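Local coordinates for conjugal transfer protein TRWB (Escherichia coli, PDB 1E9R) that couples DNA processing to its transport during bacterial conjugation, probably as a ring-forming P-loop NTPase that acts as a DNA motor, at residues 319-322 and 323-327; 350-353 and 354-358; 173-176 and 177-181. All coordinates share one frame; numbering follows the deposited sequence.

Interaction 1: 319-322 and 323-327; sequences SQLD and DVYGV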
ATOM      1  N   SER B 319       6.243  -4.465  16.506  1.00 33.89           N
ATOM      2  CA  SER B 319       5.082  -4.443  15.637  1.00 33.32           C
ATOM      3  C   SER B 319       3.959  -3.626  16.276  1.00 32.65           C
ATOM      4  O   SER B 319       3.253  -2.870  15.602  1.00 32.42           O
ATOM      5  CB  SER B 319       4.627  -5.880  15.403  1.00 35.94           C
ATOM      6  OG  SER B 319       3.386  -5.909  14.735  1.00 43.48           O
ATOM      7  N   GLN B 320       3.810  -3.782  17.588  1.00 30.08           N
ATOM      8  CA  GLN B 320       2.779  -3.078  18.333  1.00 31.51           C
ATOM      9  C   GLN B 320       3.068  -1.597  18.341  1.00 29.40           C
ATOM     10  O   GLN B 320       2.145  -0.788  18.301  1.00 28.43           O
ATOM     11  CB  GLN B 320       2.715  -3.580  19.765  1.00 33.36           C
ATOM     12  CG  GLN B 320       1.469  -3.148  20.492  1.00 38.51           C
ATOM     13  CD  GLN B 320       1.485  -3.553  21.962  1.00 45.03           C
ATOM     14  OE1 GLN B 320       2.266  -4.430  22.387  1.00 45.51           O
ATOM     15  NE2 GLN B 320       0.613  -2.922  22.753  1.00 45.89           N
ATOM     16  N   LEU B 321       4.350  -1.243  18.400  1.00 28.46           N
ATOM     17  CA  LEU B 321       4.761   0.160  18.400  1.00 28.15           C
ATOM     18  C   LEU B 321       4.436   0.803  17.046  1.00 28.13           C
ATOM     19  O   LEU B 321       4.081   1.988  16.970  1.00 26.23           O
ATOM     20  CB  LEU B 321       6.257   0.267  18.666  1.00 23.64           C
ATOM     21  CG  LEU B 321       6.751   1.694  18.894  1.00 26.82           C
ATOM     22  CD1 LEU B 321       6.126   2.244  20.179  1.00 21.64           C
ATOM     23  CD2 LEU B 321       8.285   1.704  18.957  1.00 23.29           C
ATOM     24  N   ASP B 322       4.577   0.018  15.978  1.00 28.40           N
ATOM     25  CA  ASP B 322       4.287   0.515  14.639  1.00 30.09           C
ATOM     26  C   ASP B 322       2.814   0.807  14.586  1.00 30.13           C
ATOM     27  O   ASP B 322       2.385   1.777  13.972  1.00 30.55           O
ATOM     28  CB  ASP B 322       4.618  -0.522  13.559  1.00 29.89           C
ATOM     29  CG  ASP B 322       6.115  -0.679  13.328  1.00 30.80           C
ATOM     30  OD1 ASP B 322       6.869   0.265  13.640  1.00 29.87           O
ATOM     31  OD2 ASP B 322       6.535  -1.743  12.816  1.00 33.98           O
ATOM     32  N   ASP B 323       2.034  -0.037  15.247  1.00 30.13           N
ATOM     33  CA  ASP B 323       0.594   0.136  15.263  1.00 32.12           C
ATOM     34  C   ASP B 323       0.159   1.403  16.002  1.00 30.98           C
ATOM     35  O   ASP B 323      -0.793   2.065  15.604  1.00 30.67           O
ATOM     36  CB  ASP B 323      -0.059  -1.092  15.888  1.00 36.00           C
ATOM     37  CG  ASP B 323      -1.419  -1.367  15.313  1.00 39.78           C
ATOM     38  OD1 ASP B 323      -1.517  -1.468  14.072  1.00 41.82           O
ATOM     39  OD2 ASP B 323      -2.384  -1.485  16.089  1.00 40.27           O
ATOM     40  N   VAL B 324       0.863   1.745  17.073  1.00 29.95           N
ATOM     41  CA  VAL B 324       0.534   2.937  17.856  1.00 28.78           C
ATOM     42  C   VAL B 324       1.023   4.250  17.220  1.00 28.23           C
ATOM     43  O   VAL B 324       0.262   5.210  17.097  1.00 26.94           O
ATOM     44  CB  VAL B 324       1.127   2.827  19.303  1.00 29.64           C
ATOM     45  CG1 VAL B 324       0.822   4.085  20.115  1.00 25.44           C
ATOM     46  CG2 VAL B 324       0.558   1.606  19.990  1.00 26.18           C
ATOM     47  N   TYR B 325       2.289   4.277  16.814  1.00 27.06           N
ATOM     48  CA  TYR B 325       2.892   5.470  16.241  1.00 23.71           C
ATOM     49  C   TYR B 325       2.910   5.510  14.730  1.00 26.00           C
ATOM     50  O   TYR B 325       3.080   6.579  14.127  1.00 27.20           O
ATOM     51  CB  TYR B 325       4.333   5.618  16.734  1.00 23.18           C
ATOM     52  CG  TYR B 325       4.454   6.021  18.174  1.00 22.18           C
ATOM     53  CD1 TYR B 325       4.350   5.077  19.197  1.00 20.98           C
ATOM     54  CD2 TYR B 325       4.639   7.361  18.524  1.00 21.62           C
ATOM     55  CE1 TYR B 325       4.426   5.460  20.531  1.00 21.48           C
ATOM     56  CE2 TYR B 325       4.713   7.754  19.861  1.00 22.58           C
ATOM     57  CZ  TYR B 325       4.605   6.799  20.853  1.00 22.03           C
ATOM     58  OH  TYR B 325       4.663   7.191  22.169  1.00 25.55           O
ATOM     59  N   GLY B 326       2.739   4.351  14.112  1.00 26.43           N
ATOM     60  CA  GLY B 326       2.803   4.295  12.666  1.00 25.53           C
ATOM     61  C   GLY B 326       4.223   3.869  12.379  1.00 26.93           C
ATOM     62  O   GLY B 326       5.118   4.147  13.174  1.00 25.20           O
ATOM     63  N   VAL B 327       4.449   3.204  11.259  1.00 26.81           N
ATOM     64  CA  VAL B 327       5.785   2.724  10.948  1.00 28.33           C
ATOM     65  C   VAL B 327       6.916   3.770  10.930  1.00 28.48           C
ATOM     66  O   VAL B 327       7.958   3.560  11.540  1.00 29.34           O
ATOM     67  CB  VAL B 327       5.757   1.943   9.616  1.00 28.17           C
ATOM     68  CG1 VAL B 327       7.140   1.439   9.274  1.00 25.93           C
ATOM     69  CG2 VAL B 327       4.792   0.771   9.741  1.00 29.78           C
TER
HETATM   70  O   HOH W   1       8.906   1.085  12.450  1.00 29.24           O
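Leu321 and Tyr325 make the main apolar part of this contact, one helical turn apart near the end of helix 318-325. CD1 of Leu321 comes within 3.5 Å of CD1 of Tyr325, meeting the ring obliquely. With CG beside its own backbone N (chi1 -72°), the tyrosine ring stands out from the helix alongside Leu321, and the carbonyl oxygen of Leu321 lies in plane at its edge. Both side chains also pack on helix 327-334, and the Tyr325 hydroxyl is bonded to the backbone N of Leu294. A second carbon contact lies at the turn, where Val327 CG2 passes Asp322 CB at 4.0 Å, crossing it at a slant.

The backbone bonds are those of an alpha helix running out. Asp323 N donates to Ser319 O at 3.1 Å, and Tyr325 N reaches Leu321 O at 2.9 Å along a nearly straight line (173°). Gly326, with positive phi (96°), then breaks the helix and takes the N-cap position of the next one, so that one residue ends helix 318-325 and starts helix 327-334.

The polar side-chain contacts centre on Asp322. A water bridges it to Val327, donating to Asp322 OD1 at 2.5 Å and to Val327 O at 2.8 Å. OD2 of Asp322 makes a salt bridge to Lys328 of the second subunit, whereas Asp323 OD2 pairs with Lys139 of its own chain.

One carboxylate thus serves both the turn and the subunit interface: the lysine and the water engage different oxygens of Asp322, an arrangement that would be expected to favour its charged form.

Interaction 2: 350-353 and 354-358; sequences PKTN and EDMSL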
ATOM      1  N   PRO B 350       9.563 -15.045  13.948  1.00 32.71           N
ATOM      2  CA  PRO B 350      10.848 -15.005  13.240  1.00 32.11           C
ATOM      3  C   PRO B 350      11.195 -13.638  12.650  1.00 32.89           C
ATOM      4  O   PRO B 350      12.375 -13.335  12.423  1.00 31.62           O
ATOM      5  CB  PRO B 350      10.690 -16.086  12.167  1.00 33.13           C
ATOM      6  CG  PRO B 350       9.212 -16.099  11.908  1.00 33.11           C
ATOM      7  CD  PRO B 350       8.633 -15.985  13.299  1.00 32.87           C
ATOM      8  N   LYS B 351      10.175 -12.813  12.406  1.00 32.16           N
ATOM      9  CA  LYS B 351      10.416 -11.494  11.834  1.00 33.47           C
ATOM     10  C   LYS B 351      11.107 -10.570  12.835  1.00 31.35           C
ATOM     11  O   LYS B 351      11.991  -9.789  12.480  1.00 31.59           O
ATOM     12  CB  LYS B 351       9.109 -10.854  11.353  1.00 37.20           C
ATOM     13  CG  LYS B 351       9.359  -9.510  10.693  1.00 38.64           C
ATOM     14  CD  LYS B 351       8.101  -8.857  10.125  1.00 44.26           C
ATOM     15  CE  LYS B 351       8.429  -7.460   9.553  1.00 46.27           C
ATOM     16  NZ  LYS B 351       7.228  -6.660   9.153  1.00 48.63           N
ATOM     17  N   THR B 352      10.701 -10.660  14.092  1.00 31.29           N
ATOM     18  CA  THR B 352      11.309  -9.835  15.111  1.00 30.13           C
ATOM     19  C   THR B 352      12.700 -10.363  15.430  1.00 30.44           C
ATOM     20  O   THR B 352      13.609  -9.592  15.731  1.00 28.69           O
ATOM     21  CB  THR B 352      10.459  -9.821  16.378  1.00 28.99           C
ATOM     22  OG1 THR B 352       9.229  -9.137  16.106  1.00 30.78           O
ATOM     23  CG2 THR B 352      11.191  -9.111  17.511  1.00 27.40           C
ATOM     24  N   ASN B 353      12.873 -11.678  15.366  1.00 29.08           N
ATOM     25  CA  ASN B 353      14.178 -12.258  15.642  1.00 30.89           C
ATOM     26  C   ASN B 353      15.176 -11.825  14.573  1.00 31.61           C
ATOM     27  O   ASN B 353      16.340 -11.549  14.864  1.00 29.30           O
ATOM     28  CB  ASN B 353      14.067 -13.774  15.714  1.00 32.15           C
ATOM     29  CG  ASN B 353      13.248 -14.223  16.903  1.00 34.68           C
ATOM     30  OD1 ASN B 353      13.342 -13.635  17.985  1.00 35.78           O
ATOM     31  ND2 ASN B 353      12.444 -15.267  16.721  1.00 35.51           N
ATOM     32  N   GLU B 354      14.713 -11.754  13.332  1.00 31.32           N
ATOM     33  CA  GLU B 354      15.568 -11.306  12.244  1.00 30.94           C
ATOM     34  C   GLU B 354      15.918  -9.830  12.469  1.00 30.17           C
ATOM     35  O   GLU B 354      17.031  -9.396  12.234  1.00 30.29           O
ATOM     36  CB  GLU B 354      14.841 -11.474  10.918  1.00 29.49           C
ATOM     37  CG  GLU B 354      15.428 -10.629   9.802  1.00 31.60           C
ATOM     38  CD  GLU B 354      16.838 -11.028   9.431  1.00 34.31           C
ATOM     39  OE1 GLU B 354      17.271 -12.149   9.787  1.00 33.15           O
ATOM     40  OE2 GLU B 354      17.510 -10.211   8.767  1.00 33.44           O
ATOM     41  N   ASP B 355      14.939  -9.071  12.929  1.00 30.39           N
ATOM     42  CA  ASP B 355      15.085  -7.646  13.225  1.00 32.95           C
ATOM     43  C   ASP B 355      16.154  -7.470  14.315  1.00 32.04           C
ATOM     44  O   ASP B 355      17.079  -6.665  14.182  1.00 28.77           O
ATOM     45  CB  ASP B 355      13.706  -7.119  13.697  1.00 39.09           C
ATOM     46  CG  ASP B 355      13.675  -5.612  13.972  1.00 42.72           C
ATOM     47  OD1 ASP B 355      14.669  -4.895  13.718  1.00 46.53           O
ATOM     48  OD2 ASP B 355      12.619  -5.148  14.453  1.00 49.07           O
ATOM     49  N   MET B 356      16.013  -8.238  15.393  1.00 30.35           N
ATOM     50  CA  MET B 356      16.949  -8.180  16.505  1.00 33.64           C
ATOM     51  C   MET B 356      18.344  -8.634  16.063  1.00 31.78           C
ATOM     52  O   MET B 356      19.350  -8.030  16.440  1.00 31.34           O
ATOM     53  CB  MET B 356      16.420  -9.031  17.669  1.00 37.99           C
ATOM     54  CG  MET B 356      15.219  -8.397  18.378  1.00 42.26           C
ATOM     55  SD  MET B 356      15.564  -6.671  19.026  1.00 52.01           S
ATOM     56  CE  MET B 356      15.306  -5.548  17.528  1.00 48.93           C
ATOM     57  N   SER B 357      18.399  -9.686  15.256  1.00 30.29           N
ATOM     58  CA  SER B 357      19.669 -10.186  14.741  1.00 29.46           C
ATOM     59  C   SER B 357      20.364  -9.089  13.937  1.00 29.59           C
ATOM     60  O   SER B 357      21.542  -8.791  14.151  1.00 28.77           O
ATOM     61  CB  SER B 357      19.428 -11.398  13.844  1.00 28.18           C
ATOM     62  OG  SER B 357      20.600 -11.736  13.119  1.00 32.39           O
ATOM     63  N   LEU B 358      19.620  -8.494  13.006  1.00 29.30           N
ATOM     64  CA  LEU B 358      20.140  -7.424  12.162  1.00 28.23           C
ATOM     65  C   LEU B 358      20.601  -6.248  13.020  1.00 29.90           C
ATOM     66  O   LEU B 358      21.662  -5.686  12.772  1.00 31.46           O
ATOM     67  CB  LEU B 358      19.056  -6.944  11.193  1.00 27.73           C
ATOM     68  CG  LEU B 358      19.402  -6.318   9.832  1.00 29.42           C
ATOM     69  CD1 LEU B 358      18.505  -5.120   9.592  1.00 24.41           C
ATOM     70  CD2 LEU B 358      20.846  -5.905   9.762  1.00 27.22           C
TER
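Met356 lies one turn beyond Thr352, its side chain alongside the threonine's and starting against the backbone it has just left. CB sits 3.5 Å from Thr352 O and a little farther from Asn353 O. The first torsion (chi1 -72°) sets CG beside the methionine's own backbone N, and this lays CG 3.3 Å from Thr352 O. The same CG also meets CG2 of Thr352 at 4.2 Å, the two side chains running in one direction. Past CG the chain bends twice, at chi2 and again at chi3, and SD and CE leave the preceding turn. The Met356 side chain also packs on Ile397 of helix 394-398 and lies near, without touching, what looks like the Walker A P-loop of this NTPase fold.

All of this rides on the first turns of helix 350-360, which follows strand 339-342 of the large mixed sheet and leads into strand 362-368 of the smaller antiparallel one. Each N-H donates to the carbonyl four residues back: Glu354 N to Pro350 O at 3.0 Å, Met356 N to Thr352 O and Ser357 N to Asn353 O both at 2.8 Å.

Several polar ends have partners outside these turns. Thr352 OG1 is bonded to Asp349 OD2 just before the helix, and Asn353 ND2 to Ser346 O. Glu354, bent at chi2, makes a salt bridge through OE2 to Arg390, while Ser357 OG is bonded to that arginine as well as to Val392 O. Across the subunit boundary, Lys351 and Thr352 pack on Gln331 of the second subunit.

Interaction 3: 173-176 and 177-181; sequences FHWT and TIATF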
ATOM      1  N   PHE B 173     -15.894  18.590  32.028  1.00 33.91           N
ATOM      2  CA  PHE B 173     -16.496  17.419  31.421  1.00 34.24           C
ATOM      3  C   PHE B 173     -17.961  17.658  31.065  1.00 35.21           C
ATOM      4  O   PHE B 173     -18.443  17.148  30.053  1.00 35.81           O
ATOM      5  CB  PHE B 173     -16.375  16.229  32.366  1.00 32.57           C
ATOM      6  CG  PHE B 173     -16.857  14.930  31.785  1.00 33.04           C
ATOM      7  CD1 PHE B 173     -16.076  14.225  30.882  1.00 31.69           C
ATOM      8  CD2 PHE B 173     -18.077  14.388  32.176  1.00 32.27           C
ATOM      9  CE1 PHE B 173     -16.502  12.993  30.381  1.00 30.71           C
ATOM     10  CE2 PHE B 173     -18.515  13.152  31.682  1.00 31.23           C
ATOM     11  CZ  PHE B 173     -17.728  12.455  30.787  1.00 32.25           C
ATOM     12  N   HIS B 174     -18.669  18.430  31.888  1.00 35.54           N
ATOM     13  CA  HIS B 174     -20.083  18.698  31.630  1.00 34.44           C
ATOM     14  C   HIS B 174     -20.251  19.461  30.328  1.00 34.93           C
ATOM     15  O   HIS B 174     -20.991  19.062  29.429  1.00 34.03           O
ATOM     16  CB  HIS B 174     -20.702  19.523  32.766  1.00 36.06           C
ATOM     17  CG  HIS B 174     -22.082  20.022  32.454  1.00 36.21           C
ATOM     18  ND1 HIS B 174     -23.179  19.186  32.387  1.00 37.93           N
ATOM     19  CD2 HIS B 174     -22.527  21.254  32.103  1.00 37.20           C
ATOM     20  CE1 HIS B 174     -24.236  19.880  32.003  1.00 40.21           C
ATOM     21  NE2 HIS B 174     -23.867  21.137  31.822  1.00 38.67           N
ATOM     22  N   TRP B 175     -19.558  20.582  30.248  1.00 34.47           N
ATOM     23  CA  TRP B 175     -19.622  21.425  29.079  1.00 35.36           C
ATOM     24  C   TRP B 175     -19.195  20.731  27.801  1.00 35.47           C
ATOM     25  O   TRP B 175     -19.901  20.781  26.799  1.00 35.05           O
ATOM     26  CB  TRP B 175     -18.754  22.659  29.308  1.00 38.51           C
ATOM     27  CG  TRP B 175     -19.411  23.673  30.184  1.00 41.95           C
ATOM     28  CD1 TRP B 175     -18.979  24.134  31.405  1.00 42.61           C
ATOM     29  CD2 TRP B 175     -20.642  24.345  29.912  1.00 42.24           C
ATOM     30  NE1 TRP B 175     -19.874  25.052  31.903  1.00 42.28           N
ATOM     31  CE2 TRP B 175     -20.903  25.198  31.008  1.00 42.96           C
ATOM     32  CE3 TRP B 175     -21.551  24.306  28.844  1.00 41.51           C
ATOM     33  CZ2 TRP B 175     -22.038  26.005  31.064  1.00 42.43           C
ATOM     34  CZ3 TRP B 175     -22.671  25.104  28.900  1.00 43.66           C
ATOM     35  CH2 TRP B 175     -22.909  25.944  30.004  1.00 44.66           C
ATOM     36  N   THR B 176     -18.042  20.075  27.844  1.00 32.69           N
ATOM     37  CA  THR B 176     -17.512  19.421  26.662  1.00 32.34           C
ATOM     38  C   THR B 176     -18.253  18.189  26.192  1.00 31.78           C
ATOM     39  O   THR B 176     -18.161  17.857  25.022  1.00 31.63           O
ATOM     40  CB  THR B 176     -16.001  19.045  26.820  1.00 29.68           C
ATOM     41  OG1 THR B 176     -15.821  18.157  27.929  1.00 29.67           O
ATOM     42  CG2 THR B 176     -15.160  20.288  27.026  1.00 27.83           C
ATOM     43  N   THR B 177     -18.991  17.508  27.066  1.00 33.05           N
ATOM     44  CA  THR B 177     -19.680  16.298  26.619  1.00 34.60           C
ATOM     45  C   THR B 177     -21.118  16.115  27.085  1.00 34.96           C
ATOM     46  O   THR B 177     -21.830  15.272  26.556  1.00 35.40           O
ATOM     47  CB  THR B 177     -18.882  15.031  27.017  1.00 36.61           C
ATOM     48  OG1 THR B 177     -19.091  14.743  28.404  1.00 35.02           O
ATOM     49  CG2 THR B 177     -17.390  15.246  26.787  1.00 34.14           C
ATOM     50  N   ILE B 178     -21.553  16.902  28.063  1.00 37.72           N
ATOM     51  CA  ILE B 178     -22.910  16.763  28.587  1.00 37.93           C
ATOM     52  C   ILE B 178     -23.853  17.889  28.187  1.00 37.87           C
ATOM     53  O   ILE B 178     -24.976  17.634  27.771  1.00 36.80           O
ATOM     54  CB  ILE B 178     -22.914  16.658  30.136  1.00 38.59           C
ATOM     55  CG1 ILE B 178     -22.024  15.502  30.592  1.00 36.51           C
ATOM     56  CG2 ILE B 178     -24.330  16.427  30.628  1.00 37.21           C
ATOM     57  CD1 ILE B 178     -22.479  14.155  30.099  1.00 37.72           C
ATOM     58  N   ALA B 179     -23.409  19.130  28.326  1.00 38.75           N
ATOM     59  CA  ALA B 179     -24.252  20.258  27.965  1.00 40.90           C
ATOM     60  C   ALA B 179     -24.730  20.043  26.539  1.00 44.51           C
ATOM     61  O   ALA B 179     -24.020  19.450  25.735  1.00 47.19           O
ATOM     62  CB  ALA B 179     -23.466  21.554  28.062  1.00 40.61           C
ATOM     63  N   THR B 180     -25.934  20.510  26.219  1.00 45.57           N
ATOM     64  CA  THR B 180     -26.446  20.337  24.863  1.00 46.24           C
ATOM     65  C   THR B 180     -25.572  21.118  23.894  1.00 46.02           C
ATOM     66  O   THR B 180     -24.870  22.059  24.274  1.00 44.75           O
ATOM     67  CB  THR B 180     -27.898  20.851  24.698  1.00 44.41           C
ATOM     68  OG1 THR B 180     -27.903  22.279  24.755  1.00 45.70           O
ATOM     69  CG2 THR B 180     -28.800  20.298  25.789  1.00 44.57           C
ATOM     70  N   PHE B 181     -25.634  20.711  22.635  1.00 47.09           N
ATOM     71  CA  PHE B 181     -24.874  21.339  21.569  1.00 49.16           C
ATOM     72  C   PHE B 181     -25.002  22.844  21.638  1.00 50.40           C
ATOM     73  O   PHE B 181     -24.010  23.569  21.571  1.00 51.86           O
ATOM     74  CB  PHE B 181     -25.412  20.878  20.227  1.00 49.68           C
ATOM     75  CG  PHE B 181     -24.356  20.643  19.192  1.00 50.33           C
ATOM     76  CD1 PHE B 181     -23.425  19.618  19.350  1.00 48.80           C
ATOM     77  CD2 PHE B 181     -24.341  21.387  18.021  1.00 50.00           C
ATOM     78  CE1 PHE B 181     -22.502  19.330  18.352  1.00 48.69           C
ATOM     79  CE2 PHE B 181     -23.419  21.106  17.015  1.00 49.53           C
ATOM     80  CZ  PHE B 181     -22.499  20.071  17.183  1.00 49.08           C
TER
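Phe173 and Thr177 meet where helix 169-178 comes to its end, with a wider pi-type turn at 174-176, in the mostly helical part of the chain. The bonding pattern records the widening. His174 O accepts from Ile178 N at 2.6 Å, as in an alpha helix, and from Ala179 N at 2.7 Å, one residue farther on; the two donors approach from opposite faces of the carbonyl plane. Phe173 O is doubly held as well, by Thr177 N and by the Thr177 hydroxyl, again from opposite faces.

Packing is close where these turns overlap. ND1 of His174 comes 3.4 Å from Ile178 CB, the two side chains crossing at about a right angle, while Ala179 N lies above one face of the imidazole, offset toward its rim. Next to it, the Ala179 methyl reaches CE3 of Trp175 at 3.4 Å, meeting the indole obliquely. The tryptophan ring also stacks with Phe187, and Thr176 packs on helices 141-163 and 201-217.

The Phe173-Ile178 side is looser. Phe173 CE2 and Ile178 CG1 are 4.4 Å apart, although both residues also pack on Leu192 of the second subunit. Beyond Ala179 the chain turns away from the helix: Thr180 is exposed, and its OG1 caps the next helix by bonding to Asp183 N. Phe181 leaves the contact altogether and buries its ring against helix 201-217.

On its Thr177 side, by contrast, Phe173 belongs to the tight part. Chi1 of 78° puts OG1 of Thr177 between its own N and carbonyl carbon, from where it donates to Phe173 O at 3.0 Å and hangs over the centre of the Phe173 ring, 3.5 Å above its plane.

In the fold
All three are local contacts along or at the end of a helix, each partly buried and each touching the second subunit. Interactions 1 and 2 lie on the same side of the chain's centre, about 16 Å apart between centres, on helices 318-325 and 350-360; Thr352 and Asp355 of the latter touch Thr318 of the former. Interaction 3 lies farther out, about 33 Å from interaction 1 and 49 Å from interaction 2, centre to centre, among other helices. Interaction 1, a glycine junction, meets the second subunit through charge; interaction 2, a regular helix start, by packing; interaction 3, a widened, aromatic helix end, through packing and a hydrogen bond from that subunit's Ser195 to Ile178 O.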